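Long-range contacts in scyllo-inosose 3-dehydrogenase (Thermotoga maritima, PDB 3IP1), which catalyses the NAD(+)-dependent, zinc-requiring oxidation of scyllo-inosose to 3-dehydro-scyllo-inosose and thus probably serves myo-inositol degradation: residues Ala110-Phe119 against Ala169-Glu177; Tyr182-Leu193 against Met357-Ile367. All blocks are in the same frame, centred on the assembly; numbering follows the deposited sequence.

Contact 1: residues Ala110-Phe119 against Ala169-Glu177; sequences AINRRTNKRF and AKYAWSLRE
Arg113, on a beta hairpin, meets Lys170, Ala172 and Trp173 on the 3-10 segment and strand of Ala169-Glu177, within the GroES-like domain of this zinc-containing alcohol dehydrogenase. The hairpin pairs 111-112 with 117-118 and carries a G1 beta bulge, where Asn116 and Lys117 face Asn112. Lys170 O receives both terminal nitrogens of Arg113, NH1 at 2.8 Å and NH2 at 3.0 Å. Both come to the oxygen from the same face of its plane. Arg113 NH1 also donates to Ala172 O at 2.8 Å, from above that carbonyl plane. The guanidinium lies flat on the Trp173 indole, planes 22° apart. Arg113 CZ sits 3.8 Å from the centroid of the Trp173 six-membered ring, a cation-pi contact over the face. The bend at chi3 (-78°) turns the group to meet carbonyls at its edge and the ring on its face. Trp173 NE1 is held in turn by Glu128.

The Arg114 guanidinium stacks on that of Arg176. Glu123 lies beside this pair of like charges: it forms a salt bridge with Arg114 and accepts bonds from Ser174 OG and Asn112 ND2. In an Asx turn, Asn112 OD1 takes the backbone N of Arg114. Phe119 puts CZ 3.8 Å from Ala172 CB, while Asn112 CB covers one face of its ring. Arg308 of the third subunit bonds to the carbonyls of Arg113 and Arg114. Over the guanidinium face of Arg113 opposite Trp173, water 1 accepts from Arg113 N at 3.1 Å and lies within bonding distance of Ile111 O and Ala172 O.

Contact 2: residues Tyr182-Leu193 against Met357-Ile367; sequences YEGDRLFLAGSL and MASGMDMTKII
Arg186, on helix 185-192, meets Asp362 and Thr364 with the edge of its guanidinium. Here the chain leaving helix 349-358 of the nucleotide-binding domain, and returning to strand 369-371 of the catalytic sheet, packs on helix 185-192. The guanidinium and the Asp362 carboxylate are turned 72° apart. Arg186 NH2 forms a salt bridge to Asp362 OD2 at 3.1 Å, from above the carboxylate plane. Arg186 NH1 donates to Thr364 OG1 at 2.9 Å. Thr364 OG1 lies between the backbone N and the carbonyl carbon (chi1 68°), which leaves CG2 over the helix backbone, 3.7 Å from Ala190 N.

Asp362 OD1 closes an Asx turn with Thr364 N and, on its syn lone pair, accepts a hydrogen bond from Thr364 OG1. The Tyr182 ring stands 80° from this carboxylate, its CE2 edge 3.5 Å from Asp362 OD1. Water 2 joins Tyr182 OH to Met363 N.

Leu193 and Ile366 lie alongside, running opposite ways, with CD2 against CD1. Extended Met357, a selenomethionine, brings SE to 3.5 Å from Ala190 O and sets CE against Leu193.

The two hydrogen bonds of Thr364 OG1 and the salt bridge would probably favour a charged Asp362 and hold the turn against the helix.

The two contacts lie in series along the chain: contact 1 closes at Glu177 before contact 2 opens at Tyr182. Their centres are about 19 Å apart. Strand 172-174 and helix 185-192 follow each other in sequence, and the contacts touch directly. Leu175 CD1 packs on Gly191 CA, and Glu177 O lies 3.5 Å from Ala358 CB. Contact 1 lies near the four-cysteine metal site, and contact 2 close to the other metal site, that of Glu98 and Glu195. Together they tie the GroES-like domain to the end of the nucleotide-binding domain, through Trp173 and Glu177 on helix 349-358 and through helix 185-192 on the segment that follows it.

Contact 1: residues Ala110-Phe119 against Ala169-Glu177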
loop_
_atom_site.group_PDB
_atom_site.type_symbol
_atom_site.label_atom_id
_atom_site.label_comp_id
_atom_site.label_asym_id
_atom_site.label_seq_id
_atom_site.Cartn_x
_atom_site.Cartn_y
_atom_site.Cartn_z
ATOM N N ALA A 110 -2.406 -23.958 26.171
ATOM C CA ALA A 110 -1.211 -23.193 25.810
ATOM C C ALA A 110 -0.690 -23.618 24.439
ATOM O O ALA A 110 0.112 -24.541 24.321
ATOM C CB ALA A 110 -0.124 -23.328 26.885
ATOM N N ILE A 111 -1.154 -22.933 23.398
ATOM C CA ILE A 111 -0.966 -23.428 22.021
ATOM C C ILE A 111 0.278 -22.888 21.323
ATOM O O ILE A 111 0.511 -21.689 21.297
ATOM C CB ILE A 111 -2.225 -23.155 21.154
ATOM C CG1 ILE A 111 -3.504 -23.690 21.850
ATOM C CG2 ILE A 111 -2.055 -23.738 19.772
ATOM C CD1 ILE A 111 -3.514 -25.208 22.148
ATOM N N ASN A 112 1.067 -23.791 20.763
ATOM C CA ASN A 112 2.213 -23.433 19.935
ATOM C C ASN A 112 1.735 -23.163 18.505
ATOM O O ASN A 112 1.176 -24.055 17.854
ATOM C CB ASN A 112 3.250 -24.558 19.943
ATOM C CG ASN A 112 4.491 -24.220 19.143
ATOM O OD1 ASN A 112 4.534 -23.202 18.471
ATOM N ND2 ASN A 112 5.511 -25.080 19.210
ATOM N N ARG A 113 1.952 -21.937 18.029
ATOM C CA ARG A 113 1.577 -21.565 16.663
ATOM C C ARG A 113 2.229 -22.427 15.584
ATOM O O ARG A 113 1.607 -22.666 14.550
ATOM C CB ARG A 113 1.879 -20.101 16.379
ATOM C CG ARG A 113 0.820 -19.149 16.888
ATOM C CD ARG A 113 1.289 -17.729 16.720
ATOM N NE ARG A 113 2.248 -17.376 17.771
ATOM C CZ ARG A 113 1.999 -16.538 18.772
ATOM N NH1 ARG A 113 2.941 -16.307 19.693
ATOM N NH2 ARG A 113 0.813 -15.936 18.854
ATOM N N ARG A 114 3.460 -22.895 15.821
ATOM C CA ARG A 114 4.127 -23.827 14.892
ATOM C C ARG A 114 3.245 -25.027 14.512
ATOM O O ARG A 114 3.238 -25.446 13.357
ATOM C CB ARG A 114 5.467 -24.338 15.445
ATOM C CG ARG A 114 6.228 -25.239 14.435
ATOM C CD ARG A 114 7.550 -25.801 14.953
ATOM N NE ARG A 114 7.410 -26.558 16.198
ATOM C CZ ARG A 114 7.132 -27.860 16.291
ATOM N NH1 ARG A 114 6.922 -28.601 15.211
ATOM N NH2 ARG A 114 7.048 -28.427 17.483
ATOM N N THR A 115 2.503 -25.564 15.480
ATOM C CA THR A 115 1.747 -26.803 15.273
ATOM C C THR A 115 0.249 -26.610 15.402
ATOM O O THR A 115 -0.516 -27.486 15.028
ATOM C CB THR A 115 2.151 -27.874 16.297
ATOM O OG1 THR A 115 1.951 -27.360 17.624
ATOM C CG2 THR A 115 3.619 -28.272 16.109
ATOM N N ASN A 116 -0.172 -25.468 15.934
ATOM C CA ASN A 116 -1.549 -25.274 16.373
ATOM C C ASN A 116 -2.001 -26.315 17.405
ATOM O O ASN A 116 -3.178 -26.642 17.509
ATOM C CB ASN A 116 -2.527 -25.197 15.196
ATOM C CG ASN A 116 -3.860 -24.572 15.594
ATOM O OD1 ASN A 116 -3.906 -23.633 16.403
ATOM N ND2 ASN A 116 -4.944 -25.087 15.035
ATOM N N LYS A 117 -1.042 -26.810 18.176
ATOM C CA LYS A 117 -1.301 -27.723 19.278
ATOM C C LYS A 117 -0.593 -27.244 20.524
ATOM O O LYS A 117 0.297 -26.388 20.454
ATOM C CB LYS A 117 -0.860 -29.143 18.919
ATOM C CG LYS A 117 -1.743 -29.750 17.844
ATOM C CD LYS A 117 -1.134 -30.987 17.222
ATOM C CE LYS A 117 -2.095 -31.565 16.193
ATOM N NZ LYS A 117 -1.597 -32.858 15.638
ATOM N N ARG A 118 -1.014 -27.788 21.660
ATOM C CA ARG A 118 -0.391 -27.498 22.944
ATOM C C ARG A 118 1.124 -27.621 22.815
ATOM O O ARG A 118 1.638 -28.531 22.138
ATOM C CB ARG A 118 -0.908 -28.450 24.031
ATOM C CG ARG A 118 -1.146 -27.800 25.388
ATOM C CD ARG A 118 -1.434 -28.835 26.496
ATOM N NE ARG A 118 -0.223 -29.251 27.209
ATOM C CZ ARG A 118 -0.215 -29.869 28.386
ATOM N NH1 ARG A 118 -1.346 -30.151 29.021
ATOM N NH2 ARG A 118 0.930 -30.205 28.935
ATOM N N PHE A 119 1.825 -26.683 23.442
ATOM C CA PHE A 119 3.270 -26.672 23.474
ATOM C C PHE A 119 3.768 -27.975 24.066
ATOM O O PHE A 119 3.200 -28.446 25.038
ATOM C CB PHE A 119 3.753 -25.513 24.355
ATOM C CG PHE A 119 4.147 -24.289 23.584
ATOM C CD1 PHE A 119 5.305 -24.282 22.815
ATOM C CD2 PHE A 119 3.350 -23.144 23.617
ATOM C CE1 PHE A 119 5.669 -23.133 22.081
ATOM C CE2 PHE A 119 3.710 -22.006 22.891
ATOM C CZ PHE A 119 4.870 -22.001 22.135
ATOM N N ALA A 169 1.195 -18.326 26.339
ATOM C CA ALA A 169 1.606 -19.021 25.124
ATOM C C ALA A 169 1.552 -18.123 23.903
ATOM O O ALA A 169 2.353 -18.275 22.981
ATOM C CB ALA A 169 0.747 -20.280 24.897
ATOM N N LYS A 170 0.614 -17.181 23.916
ATOM C CA LYS A 170 0.388 -16.306 22.782
ATOM C C LYS A 170 1.540 -15.319 22.541
ATOM O O LYS A 170 1.591 -14.694 21.479
ATOM C CB LYS A 170 -0.955 -15.572 22.916
ATOM C CG LYS A 170 -0.908 -14.306 23.771
ATOM C CD LYS A 170 -2.312 -13.847 24.163
ATOM C CE LYS A 170 -2.253 -12.480 24.810
ATOM N NZ LYS A 170 -3.614 -12.027 25.179
ATOM N N TYR A 171 2.469 -15.197 23.497
ATOM C CA TYR A 171 3.701 -14.405 23.260
ATOM C C TYR A 171 4.906 -15.214 22.802
ATOM O O TYR A 171 5.905 -14.634 22.377
ATOM C CB TYR A 171 4.090 -13.563 24.483
ATOM C CG TYR A 171 2.948 -12.767 25.040
ATOM C CD1 TYR A 171 2.293 -11.812 24.254
ATOM C CD2 TYR A 171 2.513 -12.960 26.353
ATOM C CE1 TYR A 171 1.225 -11.081 24.761
ATOM C CE2 TYR A 171 1.437 -12.227 26.875
ATOM C CZ TYR A 171 0.813 -11.279 26.067
ATOM O OH TYR A 171 -0.253 -10.538 26.540
ATOM N N ALA A 172 4.832 -16.541 22.902
ATOM C CA ALA A 172 5.991 -17.389 22.576
ATOM C C ALA A 172 6.013 -17.825 21.099
ATOM O O ALA A 172 4.961 -18.039 20.511
ATOM C CB ALA A 172 6.033 -18.615 23.505
ATOM N N TRP A 173 7.218 -17.932 20.533
ATOM C CA TRP A 173 7.440 -18.330 19.143
ATOM C C TRP A 173 8.491 -19.436 19.080
ATOM O O TRP A 173 9.529 -19.368 19.738
ATOM C CB TRP A 173 7.923 -17.131 18.311
ATOM C CG TRP A 173 6.869 -16.080 18.124
ATOM C CD1 TRP A 173 6.691 -14.948 18.869
ATOM C CD2 TRP A 173 5.834 -16.076 17.131
ATOM N NE1 TRP A 173 5.610 -14.237 18.395
ATOM C CE2 TRP A 173 5.071 -14.905 17.327
ATOM C CE3 TRP A 173 5.482 -16.952 16.090
ATOM C CZ2 TRP A 173 3.977 -14.576 16.518
ATOM C CZ3 TRP A 173 4.383 -16.630 15.289
ATOM C CH2 TRP A 173 3.654 -15.445 15.506
ATOM N N SER A 174 8.236 -20.447 18.268
ATOM C CA SER A 174 9.129 -21.600 18.218
ATOM C C SER A 174 10.474 -21.262 17.594
ATOM O O SER A 174 10.524 -20.552 16.597
ATOM C CB SER A 174 8.494 -22.724 17.417
ATOM O OG SER A 174 9.404 -23.802 17.337
ATOM N N LEU A 175 11.557 -21.800 18.156
ATOM C CA LEU A 175 12.862 -21.724 17.506
ATOM C C LEU A 175 13.288 -23.025 16.791
ATOM O O LEU A 175 14.487 -23.214 16.528
ATOM C CB LEU A 175 13.945 -21.316 18.514
ATOM C CG LEU A 175 13.815 -19.967 19.243
ATOM C CD1 LEU A 175 14.911 -19.877 20.303
ATOM C CD2 LEU A 175 13.840 -18.739 18.288
ATOM N N ARG A 176 12.343 -23.920 16.484
ATOM C CA ARG A 176 12.634 -25.214 15.808
ATOM C C ARG A 176 13.469 -25.057 14.539
ATOM O O ARG A 176 14.396 -25.823 14.267
ATOM C CB ARG A 176 11.331 -25.928 15.428
ATOM C CG ARG A 176 10.682 -26.714 16.536
ATOM C CD ARG A 176 11.047 -28.194 16.455
ATOM N NE ARG A 176 10.782 -28.758 15.135
ATOM C CZ ARG A 176 10.834 -30.056 14.870
ATOM N NH1 ARG A 176 10.592 -30.502 13.646
ATOM N NH2 ARG A 176 11.130 -30.906 15.837
ATOM N N GLU A 177 13.103 -24.061 13.738
ATOM C CA GLU A 177 13.820 -23.796 12.480
ATOM C C GLU A 177 15.337 -23.579 12.645
ATOM O O GLU A 177 16.087 -23.690 11.677
ATOM C CB GLU A 177 13.248 -22.558 11.783
ATOM C CG GLU A 177 11.863 -22.712 11.140
ATOM C CD GLU A 177 11.276 -21.338 10.811
ATOM O OE1 GLU A 177 11.181 -20.992 9.608
ATOM O OE2 GLU A 177 10.958 -20.588 11.764
HETATM O O HOH W 1 2.384 -19.702 20.195
#

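Contact 2: residues Tyr182-Leu193 against Met357-Ile367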
loop_
_atom_site.group_PDB
_atom_site.type_symbol
_atom_site.label_atom_id
_atom_site.label_comp_id
_atom_site.label_asym_id
_atom_site.label_seq_id
_atom_site.Cartn_x
_atom_site.Cartn_y
_atom_site.Cartn_z
ATOM N N TYR A 182 22.065 -23.714 14.058
ATOM C CA TYR A 182 22.759 -23.186 15.212
ATOM C C TYR A 182 22.885 -24.329 16.205
ATOM O O TYR A 182 21.884 -24.888 16.644
ATOM C CB TYR A 182 21.965 -22.036 15.845
ATOM C CG TYR A 182 21.891 -20.798 15.002
ATOM C CD1 TYR A 182 20.934 -20.672 13.995
ATOM C CD2 TYR A 182 22.780 -19.745 15.207
ATOM C CE1 TYR A 182 20.870 -19.530 13.205
ATOM C CE2 TYR A 182 22.728 -18.594 14.431
ATOM C CZ TYR A 182 21.774 -18.492 13.432
ATOM O OH TYR A 182 21.720 -17.356 12.660
ATOM N N GLU A 183 24.123 -24.670 16.544
ATOM C CA GLU A 183 24.428 -25.832 17.389
ATOM C C GLU A 183 24.418 -25.494 18.864
ATOM O O GLU A 183 24.989 -24.475 19.270
ATOM C CB GLU A 183 25.820 -26.354 17.037
ATOM C CG GLU A 183 25.952 -26.760 15.597
ATOM C CD GLU A 183 25.335 -28.112 15.335
ATOM O OE1 GLU A 183 24.300 -28.174 14.624
ATOM O OE2 GLU A 183 25.888 -29.112 15.855
ATOM N N GLY A 184 23.791 -26.359 19.659
ATOM C CA GLY A 184 23.819 -26.236 21.118
ATOM C C GLY A 184 23.364 -24.877 21.633
ATOM O O GLY A 184 22.254 -24.423 21.320
ATOM N N ASP A 185 24.234 -24.225 22.405
ATOM C CA ASP A 185 23.919 -22.945 23.062
ATOM C C ASP A 185 23.731 -21.787 22.092
ATOM O O ASP A 185 23.007 -20.838 22.399
ATOM C CB ASP A 185 25.008 -22.561 24.064
ATOM C CG ASP A 185 24.915 -23.332 25.366
ATOM O OD1 ASP A 185 23.927 -24.073 25.593
ATOM O OD2 ASP A 185 25.850 -23.190 26.175
ATOM N N ARG A 186 24.410 -21.850 20.946
ATOM C CA ARG A 186 24.292 -20.813 19.912
ATOM C C ARG A 186 22.838 -20.652 19.432
ATOM O O ARG A 186 22.424 -19.565 19.048
ATOM C CB ARG A 186 25.230 -21.107 18.734
ATOM C CG ARG A 186 26.702 -20.766 19.000
ATOM C CD ARG A 186 27.623 -21.035 17.781
ATOM N NE ARG A 186 27.077 -20.537 16.511
ATOM C CZ ARG A 186 26.960 -19.247 16.184
ATOM N NH1 ARG A 186 27.349 -18.308 17.033
ATOM N NH2 ARG A 186 26.441 -18.888 15.009
ATOM N N LEU A 187 22.072 -21.739 19.452
ATOM C CA LEU A 187 20.656 -21.671 19.122
ATOM C C LEU A 187 19.937 -20.692 20.056
ATOM O O LEU A 187 19.104 -19.898 19.620
ATOM C CB LEU A 187 19.999 -23.055 19.217
ATOM C CG LEU A 187 18.535 -23.134 18.755
ATOM C CD1 LEU A 187 18.250 -24.478 18.080
ATOM C CD2 LEU A 187 17.559 -22.892 19.887
ATOM N N PHE A 188 20.255 -20.773 21.347
ATOM C CA PHE A 188 19.593 -19.944 22.339
ATOM C C PHE A 188 20.141 -18.518 22.315
ATOM O O PHE A 188 19.399 -17.551 22.459
ATOM C CB PHE A 188 19.674 -20.601 23.713
ATOM C CG PHE A 188 18.943 -21.921 23.783
ATOM C CD1 PHE A 188 17.549 -21.958 23.755
ATOM C CD2 PHE A 188 19.657 -23.131 23.844
ATOM C CE1 PHE A 188 16.862 -23.172 23.786
ATOM C CE2 PHE A 188 18.990 -24.364 23.894
ATOM C CZ PHE A 188 17.592 -24.388 23.865
ATOM N N LEU A 189 21.446 -18.397 22.106
ATOM C CA LEU A 189 22.024 -17.105 21.812
ATOM C C LEU A 189 21.284 -16.401 20.660
ATOM O O LEU A 189 20.949 -15.225 20.781
ATOM C CB LEU A 189 23.527 -17.231 21.532
ATOM C CG LEU A 189 24.419 -17.666 22.703
ATOM C CD1 LEU A 189 25.873 -17.629 22.286
ATOM C CD2 LEU A 189 24.207 -16.817 23.973
ATOM N N ALA A 190 21.034 -17.107 19.554
ATOM C CA ALA A 190 20.349 -16.500 18.401
ATOM C C ALA A 190 18.922 -16.107 18.782
ATOM O O ALA A 190 18.448 -15.009 18.450
ATOM C CB ALA A 190 20.358 -17.443 17.188
ATOM N N GLY A 191 18.259 -17.012 19.497
ATOM C CA GLY A 191 16.911 -16.775 20.056
ATOM C C GLY A 191 16.806 -15.554 20.947
ATOM O O GLY A 191 15.805 -14.835 20.892
ATOM N N SER A 192 17.842 -15.308 21.763
ATOM C CA SER A 192 17.860 -14.162 22.682
ATOM C C SER A 192 17.925 -12.823 21.923
ATOM O O SER A 192 17.609 -11.754 22.476
ATOM C CB SER A 192 19.032 -14.293 23.690
ATOM O OG SER A 192 20.303 -14.031 23.073
ATOM N N LEU A 193 18.304 -12.892 20.650
ATOM C CA LEU A 193 18.433 -11.717 19.813
ATOM C C LEU A 193 17.211 -11.452 18.916
ATOM O O LEU A 193 17.244 -10.535 18.100
ATOM C CB LEU A 193 19.705 -11.845 18.959
ATOM C CG LEU A 193 21.011 -11.677 19.744
ATOM C CD1 LEU A 193 22.210 -12.346 19.061
ATOM C CD2 LEU A 193 21.311 -10.212 19.999
HETATM N N MSE A 357 16.940 -15.667 10.328
HETATM C CA MSE A 357 18.078 -16.248 11.029
HETATM C C MSE A 357 18.321 -17.687 10.578
HETATM O O MSE A 357 19.459 -18.064 10.335
HETATM C CB MSE A 357 17.876 -16.220 12.543
HETATM C CG MSE A 357 17.934 -14.822 13.152
HETATM SE SE MSE A 357 17.735 -14.988 15.074
HETATM C CE MSE A 357 17.865 -13.069 15.499
ATOM N N ALA A 358 17.247 -18.472 10.457
ATOM C CA ALA A 358 17.368 -19.881 10.064
ATOM C C ALA A 358 18.005 -20.048 8.683
ATOM O O ALA A 358 18.680 -21.043 8.408
ATOM C CB ALA A 358 16.030 -20.569 10.114
ATOM N N SER A 359 17.808 -19.055 7.827
ATOM C CA SER A 359 18.303 -19.133 6.468
ATOM C C SER A 359 19.672 -18.482 6.280
ATOM O O SER A 359 20.124 -18.356 5.150
ATOM C CB SER A 359 17.290 -18.517 5.513
ATOM O OG SER A 359 17.282 -17.119 5.696
ATOM N N GLY A 360 20.336 -18.071 7.362
ATOM C CA GLY A 360 21.701 -17.529 7.250
ATOM C C GLY A 360 22.036 -16.192 7.920
ATOM O O GLY A 360 23.213 -15.884 8.113
HETATM N N MSE A 361 21.028 -15.388 8.274
HETATM C CA MSE A 361 21.281 -14.113 8.934
HETATM C C MSE A 361 21.604 -14.326 10.413
HETATM O O MSE A 361 20.706 -14.489 11.254
HETATM C CB MSE A 361 20.099 -13.152 8.771
HETATM C CG MSE A 361 20.385 -11.715 9.220
HETATM SE SE MSE A 361 18.747 -10.620 9.207
HETATM C CE MSE A 361 17.936 -11.299 10.851
ATOM N N ASP A 362 22.895 -14.298 10.716
ATOM C CA ASP A 362 23.416 -14.611 12.042
ATOM C C ASP A 362 23.709 -13.352 12.883
ATOM O O ASP A 362 24.760 -12.711 12.736
ATOM C CB ASP A 362 24.691 -15.463 11.912
ATOM C CG ASP A 362 25.282 -15.844 13.261
ATOM O OD1 ASP A 362 24.614 -15.652 14.298
ATOM O OD2 ASP A 362 26.426 -16.345 13.281
HETATM N N MSE A 363 22.803 -13.033 13.797
HETATM C CA MSE A 363 22.977 -11.861 14.643
HETATM C C MSE A 363 23.915 -12.108 15.837
HETATM O O MSE A 363 24.278 -11.162 16.533
HETATM C CB MSE A 363 21.620 -11.343 15.137
HETATM C CG MSE A 363 20.716 -10.818 14.052
HETATM SE SE MSE A 363 21.483 -9.273 13.167
HETATM C CE MSE A 363 21.833 -8.157 14.712
ATOM N N THR A 364 24.292 -13.363 16.080
ATOM C CA THR A 364 25.123 -13.706 17.252
ATOM C C THR A 364 26.500 -13.049 17.183
ATOM O O THR A 364 27.173 -12.915 18.207
ATOM C CB THR A 364 25.279 -15.245 17.491
ATOM O OG1 THR A 364 26.049 -15.842 16.434
ATOM C CG2 THR A 364 23.917 -15.921 17.591
ATOM N N LYS A 365 26.878 -12.579 15.992
ATOM C CA LYS A 365 28.127 -11.852 15.805
ATOM C C LYS A 365 28.239 -10.625 16.713
ATOM O O LYS A 365 29.339 -10.149 16.973
ATOM C CB LYS A 365 28.303 -11.416 14.344
ATOM C CG LYS A 365 28.339 -12.557 13.322
ATOM C CD LYS A 365 28.777 -12.019 11.969
ATOM C CE LYS A 365 29.149 -13.136 11.009
ATOM N NZ LYS A 365 27.972 -13.601 10.219
ATOM N N ILE A 366 27.109 -10.106 17.182
ATOM C CA ILE A 366 27.131 -8.886 17.980
ATOM C C ILE A 366 27.308 -9.122 19.483
ATOM O O ILE A 366 27.525 -8.167 20.240
ATOM C CB ILE A 366 25.899 -7.972 17.712
ATOM C CG1 ILE A 366 24.657 -8.485 18.453
ATOM C CG2 ILE A 366 25.696 -7.773 16.183
ATOM C CD1 ILE A 366 23.561 -7.433 18.619
ATOM N N ILE A 367 27.220 -10.375 19.914
ATOM C CA ILE A 367 27.399 -10.690 21.324
ATOM C C ILE A 367 28.876 -10.530 21.680
ATOM O O ILE A 367 29.720 -11.252 21.171
ATOM C CB ILE A 367 26.849 -12.096 21.691
ATOM C CG1 ILE A 367 25.333 -12.158 21.420
ATOM C CG2 ILE A 367 27.147 -12.438 23.166
ATOM C CD1 ILE A 367 24.736 -13.560 21.451
HETATM O O HOH W 2 21.100 -15.045 14.716
#